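Local coordinates for ankyrin repeat family protein (Enterococcus faecalis, PDB 3HRA) that is of unknown function but probably serves as a protein-binding scaffold, built as an elongated stack of ankyrin-repeat helix pairs, at residues M182-A185 against N186-Y190; G153-L156 against Y157-I160; F139-T142 against A143-A147; G106-A109 against L110-A114. All coordinates share one frame; numbering follows the deposited sequence.

In the fold
From the N terminus the order is contact 4 (106-114), contact 3 (139-147), contact 2 (153-160) and contact 1 (182-190). Each is a single local turn; they run in series, none nested in or crossing another. Contacts 4 and 3 join a loop to the start of helices 110-115 and 143-149, contact 2 starts helix 155-166, and contact 1 closes helix 181-188. Contacts 3 and 4 touch, centres about 9 Å apart. Contact 2 packs through Tyr157 and Ile160 on the last turns of both their helices. Contact 1 leans on contact 3 through Tyr184 and on contact 2 through Tyr190 against Gly153, so three successive layers of the array are tied together.

Contact 1: residues M182-A185 against N186-Y190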
loop_
_atom_site.group_PDB
_atom_site.type_symbol
_atom_site.label_atom_id
_atom_site.label_comp_id
_atom_site.label_asym_id
_atom_site.label_seq_id
_atom_site.Cartn_x
_atom_site.Cartn_y
_atom_site.Cartn_z
ATOM N N MET A 182 4.654 -14.339 17.960
ATOM C CA MET A 182 4.416 -15.591 18.672
ATOM C C MET A 182 3.568 -15.356 19.922
ATOM O O MET A 182 2.673 -16.140 20.230
ATOM C CB MET A 182 5.760 -16.218 19.060
ATOM C CG MET A 182 5.692 -17.661 19.491
ATOM S SD MET A 182 7.343 -18.389 19.675
ATOM C CE MET A 182 7.816 -18.679 17.973
ATOM N N ASP A 183 3.857 -14.271 20.636
ATOM C CA ASP A 183 3.089 -13.883 21.825
ATOM C C ASP A 183 1.615 -13.700 21.501
ATOM O O ASP A 183 0.753 -14.229 22.210
ATOM C CB ASP A 183 3.634 -12.579 22.437
ATOM C CG ASP A 183 4.969 -12.765 23.123
ATOM O OD1 ASP A 183 5.234 -13.889 23.616
ATOM O OD2 ASP A 183 5.757 -11.783 23.165
ATOM N N TYR A 184 1.321 -12.960 20.428
ATOM C CA TYR A 184 -0.064 -12.693 20.056
ATOM C C TYR A 184 -0.800 -13.970 19.639
ATOM O O TYR A 184 -1.933 -14.197 20.054
ATOM C CB TYR A 184 -0.156 -11.639 18.937
ATOM C CG TYR A 184 0.084 -10.221 19.416
ATOM C CD1 TYR A 184 -0.860 -9.565 20.195
ATOM C CD2 TYR A 184 1.244 -9.535 19.071
ATOM C CE1 TYR A 184 -0.653 -8.262 20.634
ATOM C CE2 TYR A 184 1.459 -8.219 19.495
ATOM C CZ TYR A 184 0.507 -7.600 20.283
ATOM O OH TYR A 184 0.702 -6.311 20.725
ATOM N N ALA A 185 -0.166 -14.789 18.805
ATOM C CA ALA A 185 -0.803 -16.012 18.335
ATOM C C ALA A 185 -1.141 -16.923 19.510
ATOM O O ALA A 185 -2.222 -17.497 19.576
ATOM C CB ALA A 185 0.094 -16.739 17.342
ATOM N N ASN A 186 -0.196 -17.051 20.433
ATOM C CA ASN A 186 -0.404 -17.835 21.640
ATOM C C ASN A 186 -1.566 -17.314 22.514
ATOM O O ASN A 186 -2.418 -18.095 22.957
ATOM C CB ASN A 186 0.896 -17.898 22.447
ATOM C CG ASN A 186 0.808 -18.849 23.613
ATOM O OD1 ASN A 186 1.007 -18.455 24.760
ATOM N ND2 ASN A 186 0.486 -20.099 23.328
ATOM N N GLN A 187 -1.586 -16.006 22.762
ATOM C CA GLN A 187 -2.637 -15.372 23.566
ATOM C C GLN A 187 -4.026 -15.561 22.965
ATOM O O GLN A 187 -5.010 -15.743 23.689
ATOM C CB GLN A 187 -2.365 -13.871 23.728
ATOM C CG GLN A 187 -1.204 -13.538 24.662
ATOM C CD GLN A 187 -0.752 -12.074 24.546
ATOM O OE1 GLN A 187 0.334 -11.719 25.005
ATOM N NE2 GLN A 187 -1.582 -11.230 23.926
ATOM N N LYS A 188 -4.101 -15.527 21.640
ATOM C CA LYS A 188 -5.386 -15.524 20.953
ATOM C C LYS A 188 -5.852 -16.933 20.616
ATOM O O LYS A 188 -6.964 -17.132 20.139
ATOM C CB LYS A 188 -5.284 -14.683 19.695
ATOM C CG LYS A 188 -4.884 -13.247 19.994
ATOM C CD LYS A 188 -5.092 -12.347 18.818
ATOM C CE LYS A 188 -4.672 -10.929 19.187
ATOM N NZ LYS A 188 -5.064 -10.567 20.593
ATOM N N GLY A 189 -4.988 -17.906 20.868
ATOM C CA GLY A 189 -5.305 -19.293 20.575
ATOM C C GLY A 189 -5.239 -19.610 19.091
ATOM O O GLY A 189 -5.928 -20.514 18.627
ATOM N N TYR A 190 -4.394 -18.885 18.351
ATOM C CA TYR A 190 -4.252 -19.112 16.908
ATOM C C TYR A 190 -3.282 -20.254 16.633
ATOM O O TYR A 190 -2.130 -20.038 16.246
ATOM C CB TYR A 190 -3.800 -17.834 16.188
ATOM C CG TYR A 190 -4.824 -16.721 16.204
ATOM C CD1 TYR A 190 -4.475 -15.433 15.823
ATOM C CD2 TYR A 190 -6.142 -16.956 16.606
ATOM C CE1 TYR A 190 -5.404 -14.402 15.828
ATOM C CE2 TYR A 190 -7.089 -15.921 16.615
ATOM C CZ TYR A 190 -6.709 -14.651 16.227
ATOM O OH TYR A 190 -7.618 -13.604 16.238
#
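Ala185 and Tyr190 make the bond that ends helix 181-188: Tyr190 N donates to Ala185 O over 2.9 Å, six residues spanned counting both ends. Two ordinary helical bonds precede it, Asn186 N to Met182 O and Gln187 N to Asp183 O, each 3.0 Å long and nearly straight. Lys188 N to Tyr184 O is as short but more bent, with 143° at the hydrogen. The positive phi of Gly189, 75°, together with the outer bond from Tyr190 N and a weak inner bond from Gly189 N to Asn186 O, makes the end a Schellman motif. Apolar touches follow the same turn. The methyl of Ala185 lies 4.2 Å from Tyr190 CB, and Lys188 CB sits over the centre of one face of the Tyr190 ring. The Tyr184 ring and the Lys188 chain run side by side in the same direction, CD1 of Tyr184 being 4.2 Å from CE of Lys188; in both, CG stands anti to the carbonyl carbon. Polar ends look outside the turn: Tyr184 OH bonds Asp175, Tyr190 OH bonds the carbonyl of Arg151, and Asp183 OD2 takes Thr180 N. Tyr184 also packs on Ile145 and Val148 of helix 143-149, and Ala185 on Ile193 and Ser194 of helix 191-198. The chemistry is that of a helix stop: Gly189 turns the chain out of the helix and the bond from Tyr190 N closes the turn, so that Tyr190 can serve as N-cap of the next helix, while both tyrosine hydroxyls tie this last helix pair to the preceding loops.

Contact 2: residues G153-L156 against Y157-I160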
loop_
_atom_site.group_PDB
_atom_site.type_symbol
_atom_site.label_atom_id
_atom_site.label_comp_id
_atom_site.label_asym_id
_atom_site.label_seq_id
_atom_site.Cartn_x
_atom_site.Cartn_y
_atom_site.Cartn_z
ATOM N N GLY A 153 -6.775 -14.859 12.373
ATOM C CA GLY A 153 -6.018 -16.099 12.448
ATOM C C GLY A 153 -6.433 -17.192 11.481
ATOM O O GLY A 153 -6.030 -18.350 11.645
ATOM N N ASN A 154 -7.231 -16.833 10.478
ATOM C CA ASN A 154 -7.803 -17.818 9.572
ATOM C C ASN A 154 -6.833 -18.205 8.466
ATOM O O ASN A 154 -5.674 -17.800 8.488
ATOM C CB ASN A 154 -9.121 -17.310 8.980
ATOM C CG ASN A 154 -8.943 -16.066 8.139
ATOM O OD1 ASN A 154 -7.845 -15.763 7.680
ATOM N ND2 ASN A 154 -10.030 -15.341 7.923
ATOM N N GLN A 155 -7.306 -18.994 7.502
ATOM C CA GLN A 155 -6.444 -19.481 6.425
ATOM C C GLN A 155 -5.668 -18.377 5.690
ATOM O O GLN A 155 -4.491 -18.556 5.347
ATOM C CB GLN A 155 -7.257 -20.267 5.392
ATOM C CG GLN A 155 -6.387 -20.930 4.353
ATOM C CD GLN A 155 -5.475 -21.981 4.960
ATOM O OE1 GLN A 155 -5.940 -23.036 5.409
ATOM N NE2 GLN A 155 -4.166 -21.699 4.984
ATOM N N LEU A 156 -6.343 -17.272 5.403
ATOM C CA LEU A 156 -5.738 -16.186 4.639
ATOM C C LEU A 156 -4.542 -15.641 5.409
ATOM O O LEU A 156 -3.469 -15.441 4.855
ATOM C CB LEU A 156 -6.764 -15.080 4.380
ATOM C CG LEU A 156 -6.290 -13.802 3.686
ATOM C CD1 LEU A 156 -5.688 -14.115 2.320
ATOM C CD2 LEU A 156 -7.447 -12.816 3.580
ATOM N N TYR A 157 -4.730 -15.446 6.703
ATOM C CA TYR A 157 -3.662 -14.886 7.535
ATOM C C TYR A 157 -2.571 -15.898 7.820
ATOM O O TYR A 157 -1.398 -15.534 7.898
ATOM C CB TYR A 157 -4.222 -14.174 8.775
ATOM C CG TYR A 157 -4.946 -12.925 8.334
ATOM C CD1 TYR A 157 -4.238 -11.768 8.008
ATOM C CD2 TYR A 157 -6.322 -12.919 8.147
ATOM C CE1 TYR A 157 -4.899 -10.629 7.540
ATOM C CE2 TYR A 157 -6.981 -11.787 7.691
ATOM C CZ TYR A 157 -6.271 -10.647 7.395
ATOM O OH TYR A 157 -6.925 -9.520 6.926
ATOM N N GLN A 158 -2.946 -17.174 7.897
ATOM C CA GLN A 158 -1.958 -18.245 7.982
ATOM C C GLN A 158 -1.075 -18.171 6.741
ATOM O O GLN A 158 0.144 -18.247 6.834
ATOM C CB GLN A 158 -2.626 -19.626 8.124
ATOM C CG GLN A 158 -3.349 -19.815 9.454
ATOM C CD GLN A 158 -4.370 -20.942 9.424
ATOM O OE1 GLN A 158 -5.398 -20.896 10.115
ATOM N NE2 GLN A 158 -4.093 -21.961 8.627
ATOM N N ASP A 159 -1.685 -17.992 5.576
ATOM C CA ASP A 159 -0.915 -17.919 4.331
ATOM C C ASP A 159 -0.000 -16.677 4.279
ATOM O O ASP A 159 1.123 -16.743 3.770
ATOM C CB ASP A 159 -1.851 -17.934 3.113
ATOM C CG ASP A 159 -2.458 -19.329 2.831
ATOM O OD1 ASP A 159 -1.993 -20.342 3.398
ATOM O OD2 ASP A 159 -3.407 -19.402 2.023
ATOM N N ILE A 160 -0.486 -15.554 4.794
ATOM C CA ILE A 160 0.312 -14.328 4.813
ATOM C C ILE A 160 1.486 -14.486 5.773
ATOM O O ILE A 160 2.615 -14.111 5.444
ATOM C CB ILE A 160 -0.536 -13.085 5.142
ATOM C CG1 ILE A 160 -1.432 -12.730 3.949
ATOM C CG2 ILE A 160 0.354 -11.889 5.506
ATOM C CD1 ILE A 160 -2.583 -11.795 4.281
#
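An N-terminal cap opens helix 155-166, which lies in the predicted ankyrin repeat 139-176. Asn154 holds the N-cap position, and its OD1 receives Tyr157 N over 3.3 Å, the donor lying nearly along the C=O axis. The same oxygen takes a weak, bent bond from Leu156 N. What puts it there is chi1 of 63°, which sets CG between the backbone N and the carbonyl carbon and brings OD1 to the N-H groups of the first turn. Asn154 OD1 also meets the Tyr157 ring at its edge, 3.3 Å from CD2 and near the ring plane; amide and ring planes are only 22° apart. The backbone repeats the helical pattern behind the cap: Gln158 N to Asn154 O at 2.9 Å, Asp159 N to Gln155 O, and Ile160 N to Leu156 O. On the outer side Gln155, bent at chi2, reaches along the helix to Asp159, where NE2 gives OD1 a weak bond of 3.0 Å with only 131° at the hydrogen. Gln158 lays CG against Asn154 O at 3.2 Å. Leu156 CG and Ile160 CD1, 4.3 Å apart, form a small apolar patch one turn long. Towards the rest of the stack, the Tyr157 hydroxyl bonds the carbonyl of Glu115 at the end of helix 110-115. Asp159 and Ile160 both lean on Ile119 of helix 119-128, while Gln158 lies against helix 191-198, so the helix start is wedged between its two neighbours in the array.

Contact 3: residues F139-T142 against A143-A147; sequences FGYT and ALIEA
Thr142 and Ile145 form the tight part of this helix start: Thr142 OG1 accepts Ile145 N over 3.1 Å with 168° at the hydrogen, an N-cap bond. A chi1 of 58° turns the hydroxyl oxygen in over the first turn. There it also lies 3.5 Å from Ile145 CG1. Thr142 O then takes Glu146 N at 3.0 Å, the first regular helical bond. Beside this buried knot Ile145 reaches across Tyr141, CG2 standing 3.7 Å from ring CD2. Glu146 comes at the other ortho carbon: OE2 approaches CD1 of Tyr141 at 3.4 Å from the ring edge, its carboxylate turned 79° against the ring, while its CG packs on Tyr141 CB. The looser, outer side is that of the exposed Phe139 and the partly exposed Tyr141. Phe139 CB lies over the centre of one face of the Tyr141 ring, and its backbone bonds to Asn176; Tyr141 also packs on Tyr184 of helix 181-188. On the buried side Leu144 points into Val161 and Met165 of helix 155-166, and Ala143 packs on Leu164 of the same helix. The chemistry is a hydroxyl cap on a mostly apolar turn, consistent with the threonine of the ankyrin G-x-TPLH signature. The acidic Glu146 is buried beside Asn137, and a shifted ionisation is possible though not established.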
loop_
_atom_site.group_PDB
_atom_site.type_symbol
_atom_site.label_atom_id
_atom_site.label_comp_id
_atom_site.label_asym_id
_atom_site.label_seq_id
_atom_site.Cartn_x
_atom_site.Cartn_y
_atom_site.Cartn_z
ATOM N N PHE A 139 3.270 2.113 16.297
ATOM C CA PHE A 139 2.943 1.201 17.379
ATOM C C PHE A 139 4.021 0.153 17.600
ATOM O O PHE A 139 3.907 -0.643 18.526
ATOM C CB PHE A 139 1.598 0.504 17.110
ATOM C CG PHE A 139 0.526 1.439 16.637
ATOM C CD1 PHE A 139 -0.134 2.269 17.536
ATOM C CD2 PHE A 139 0.170 1.491 15.299
ATOM C CE1 PHE A 139 -1.119 3.139 17.108
ATOM C CE2 PHE A 139 -0.823 2.370 14.861
ATOM C CZ PHE A 139 -1.468 3.188 15.768
ATOM N N GLY A 140 5.038 0.131 16.736
ATOM C CA GLY A 140 6.073 -0.889 16.792
ATOM C C GLY A 140 5.685 -2.155 16.036
ATOM O O GLY A 140 6.427 -3.148 16.049
ATOM N N TYR A 141 4.532 -2.124 15.373
ATOM C CA TYR A 141 4.029 -3.296 14.670
ATOM C C TYR A 141 4.795 -3.476 13.376
ATOM O O TYR A 141 5.043 -2.513 12.664
ATOM C CB TYR A 141 2.546 -3.170 14.291
ATOM C CG TYR A 141 1.554 -3.100 15.431
ATOM C CD1 TYR A 141 0.312 -2.508 15.246
ATOM C CD2 TYR A 141 1.853 -3.614 16.685
ATOM C CE1 TYR A 141 -0.608 -2.441 16.267
ATOM C CE2 TYR A 141 0.929 -3.551 17.720
ATOM C CZ TYR A 141 -0.298 -2.967 17.504
ATOM O OH TYR A 141 -1.226 -2.896 18.523
ATOM N N THR A 142 5.146 -4.724 13.086
ATOM C CA THR A 142 5.635 -5.119 11.770
ATOM C C THR A 142 4.456 -5.704 10.996
ATOM O O THR A 142 3.372 -5.917 11.567
ATOM C CB THR A 142 6.692 -6.235 11.878
ATOM O OG1 THR A 142 6.121 -7.363 12.556
ATOM C CG2 THR A 142 7.916 -5.745 12.651
ATOM N N ALA A 143 4.683 -6.008 9.725
ATOM C CA ALA A 143 3.678 -6.676 8.901
ATOM C C ALA A 143 3.286 -8.001 9.536
ATOM O O ALA A 143 2.097 -8.336 9.610
ATOM C CB ALA A 143 4.195 -6.899 7.477
ATOM N N LEU A 144 4.277 -8.744 10.018
ATOM C CA LEU A 144 3.996 -10.017 10.673
ATOM C C LEU A 144 3.107 -9.865 11.913
ATOM O O LEU A 144 2.134 -10.610 12.088
ATOM C CB LEU A 144 5.298 -10.710 11.056
ATOM C CG LEU A 144 5.118 -12.099 11.650
ATOM C CD1 LEU A 144 4.539 -13.086 10.611
ATOM C CD2 LEU A 144 6.465 -12.594 12.203
ATOM N N ILE A 145 3.448 -8.919 12.780
ATOM C CA ILE A 145 2.681 -8.691 13.996
ATOM C C ILE A 145 1.243 -8.310 13.677
ATOM O O ILE A 145 0.314 -8.828 14.304
ATOM C CB ILE A 145 3.341 -7.629 14.916
ATOM C CG1 ILE A 145 4.602 -8.223 15.558
ATOM C CG2 ILE A 145 2.374 -7.212 15.996
ATOM C CD1 ILE A 145 5.506 -7.200 16.216
ATOM N N GLU A 146 1.047 -7.420 12.706
ATOM C CA GLU A 146 -0.311 -7.024 12.348
ATOM C C GLU A 146 -1.082 -8.211 11.766
ATOM O O GLU A 146 -2.249 -8.422 12.114
ATOM C CB GLU A 146 -0.335 -5.820 11.388
ATOM C CG GLU A 146 0.188 -4.523 12.013
ATOM C CD GLU A 146 -0.509 -3.268 11.455
ATOM O OE1 GLU A 146 -1.346 -3.380 10.525
ATOM O OE2 GLU A 146 -0.234 -2.161 11.950
ATOM N N ALA A 147 -0.445 -8.965 10.868
ATOM C CA ALA A 147 -1.092 -10.129 10.264
ATOM C C ALA A 147 -1.538 -11.167 11.303
ATOM O O ALA A 147 -2.545 -11.846 11.111
ATOM C CB ALA A 147 -0.192 -10.777 9.215
#

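Contact 4: residues G106-A109 against L110-A114; sequences GGNA and LIPAA
A chi1 of 57° sets CG of Asn108 between the backbone N and the carbonyl carbon, and a chi2 of 5° turns OD1 toward the start of helix 110-115. There OD1 accepts Ile111 N over 2.9 Å, almost straight at 174°, though the donor is tilted from the carbonyl plane. The same oxygen lies 3.3 Å from CG1 of Ile111, whose chi1 puts that branch anti to the carbonyl carbon. Asn108 ND2 comes beside Leu110, 4.0 Å from CB, the two side chains running the same way. The ring of Pro112 cannot give an N-H, and in its place CD leans on the backbone: 3.1 Å from Asn108 O and 3.5 Å from Ala109 O. The first helical bond is therefore Ala113 N to Ala109 O, weak at 3.4 Å. Gly107, meanwhile, passes along Ile111 CD1, and its own N bonds Asn103 OD1. Ala109 and Leu110 face helix 119-128, meeting Leu125, and Val122 with Leu126, respectively; Ala109 also reaches Tyr76 in helix 75-81. Ile111 lies against the carboxylate side chain of Glu146. This side-chain cap at the loop-to-helix junction is characteristic of the first helix of an ankyrin repeat, with asparagine probably standing where the G-x-TPLH signature has threonine.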
loop_
_atom_site.group_PDB
_atom_site.type_symbol
_atom_site.label_atom_id
_atom_site.label_comp_id
_atom_site.label_asym_id
_atom_site.label_seq_id
_atom_site.Cartn_x
_atom_site.Cartn_y
_atom_site.Cartn_z
ATOM N N GLY A 106 2.544 5.944 10.479
ATOM C CA GLY A 106 3.991 5.783 10.393
ATOM C C GLY A 106 4.412 4.499 9.716
ATOM O O GLY A 106 5.566 4.071 9.840
ATOM N N GLY A 107 3.469 3.876 9.011
ATOM C CA GLY A 107 3.730 2.639 8.304
ATOM C C GLY A 107 4.106 2.852 6.838
ATOM O O GLY A 107 4.098 3.976 6.320
ATOM N N ASN A 108 4.437 1.752 6.170
ATOM C CA ASN A 108 4.759 1.755 4.741
ATOM C C ASN A 108 3.614 1.154 3.914
ATOM O O ASN A 108 2.471 1.120 4.369
ATOM C CB ASN A 108 6.051 0.961 4.515
ATOM C CG ASN A 108 5.967 -0.462 5.040
ATOM O OD1 ASN A 108 4.912 -0.914 5.506
ATOM N ND2 ASN A 108 7.090 -1.175 4.984
ATOM N N ALA A 109 3.905 0.678 2.703
ATOM C CA ALA A 109 2.861 0.013 1.919
ATOM C C ALA A 109 2.598 -1.438 2.333
ATOM O O ALA A 109 1.475 -1.932 2.196
ATOM C CB ALA A 109 3.154 0.108 0.412
ATOM N N LEU A 110 3.623 -2.103 2.862
ATOM C CA LEU A 110 3.581 -3.545 3.145
ATOM C C LEU A 110 2.823 -3.908 4.437
ATOM O O LEU A 110 2.077 -4.876 4.476
ATOM C CB LEU A 110 5.016 -4.083 3.193
ATOM C CG LEU A 110 5.268 -5.574 3.430
ATOM C CD1 LEU A 110 4.477 -6.429 2.473
ATOM C CD2 LEU A 110 6.763 -5.887 3.304
ATOM N N ILE A 111 3.020 -3.128 5.496
ATOM C CA ILE A 111 2.322 -3.392 6.750
ATOM C C ILE A 111 0.795 -3.469 6.589
ATOM O O ILE A 111 0.196 -4.466 6.967
ATOM C CB ILE A 111 2.731 -2.407 7.862
ATOM C CG1 ILE A 111 4.211 -2.631 8.228
ATOM C CG2 ILE A 111 1.850 -2.612 9.082
ATOM C CD1 ILE A 111 4.793 -1.588 9.214
ATOM N N PRO A 112 0.166 -2.421 6.016
ATOM C CA PRO A 112 -1.293 -2.464 5.835
ATOM C C PRO A 112 -1.723 -3.492 4.784
ATOM O O PRO A 112 -2.794 -4.070 4.914
ATOM C CB PRO A 112 -1.660 -1.046 5.367
ATOM C CG PRO A 112 -0.384 -0.323 5.135
ATOM C CD PRO A 112 0.774 -1.152 5.569
ATOM N N ALA A 113 -0.915 -3.728 3.748
ATOM C CA ALA A 113 -1.257 -4.776 2.782
ATOM C C ALA A 113 -1.423 -6.116 3.497
ATOM O O ALA A 113 -2.360 -6.861 3.230
ATOM C CB ALA A 113 -0.198 -4.883 1.691
ATOM N N ALA A 114 -0.509 -6.420 4.415
ATOM C CA ALA A 114 -0.594 -7.666 5.175
ATOM C C ALA A 114 -1.776 -7.673 6.148
ATOM O O ALA A 114 -2.495 -8.667 6.223
ATOM C CB ALA A 114 0.720 -7.958 5.910
#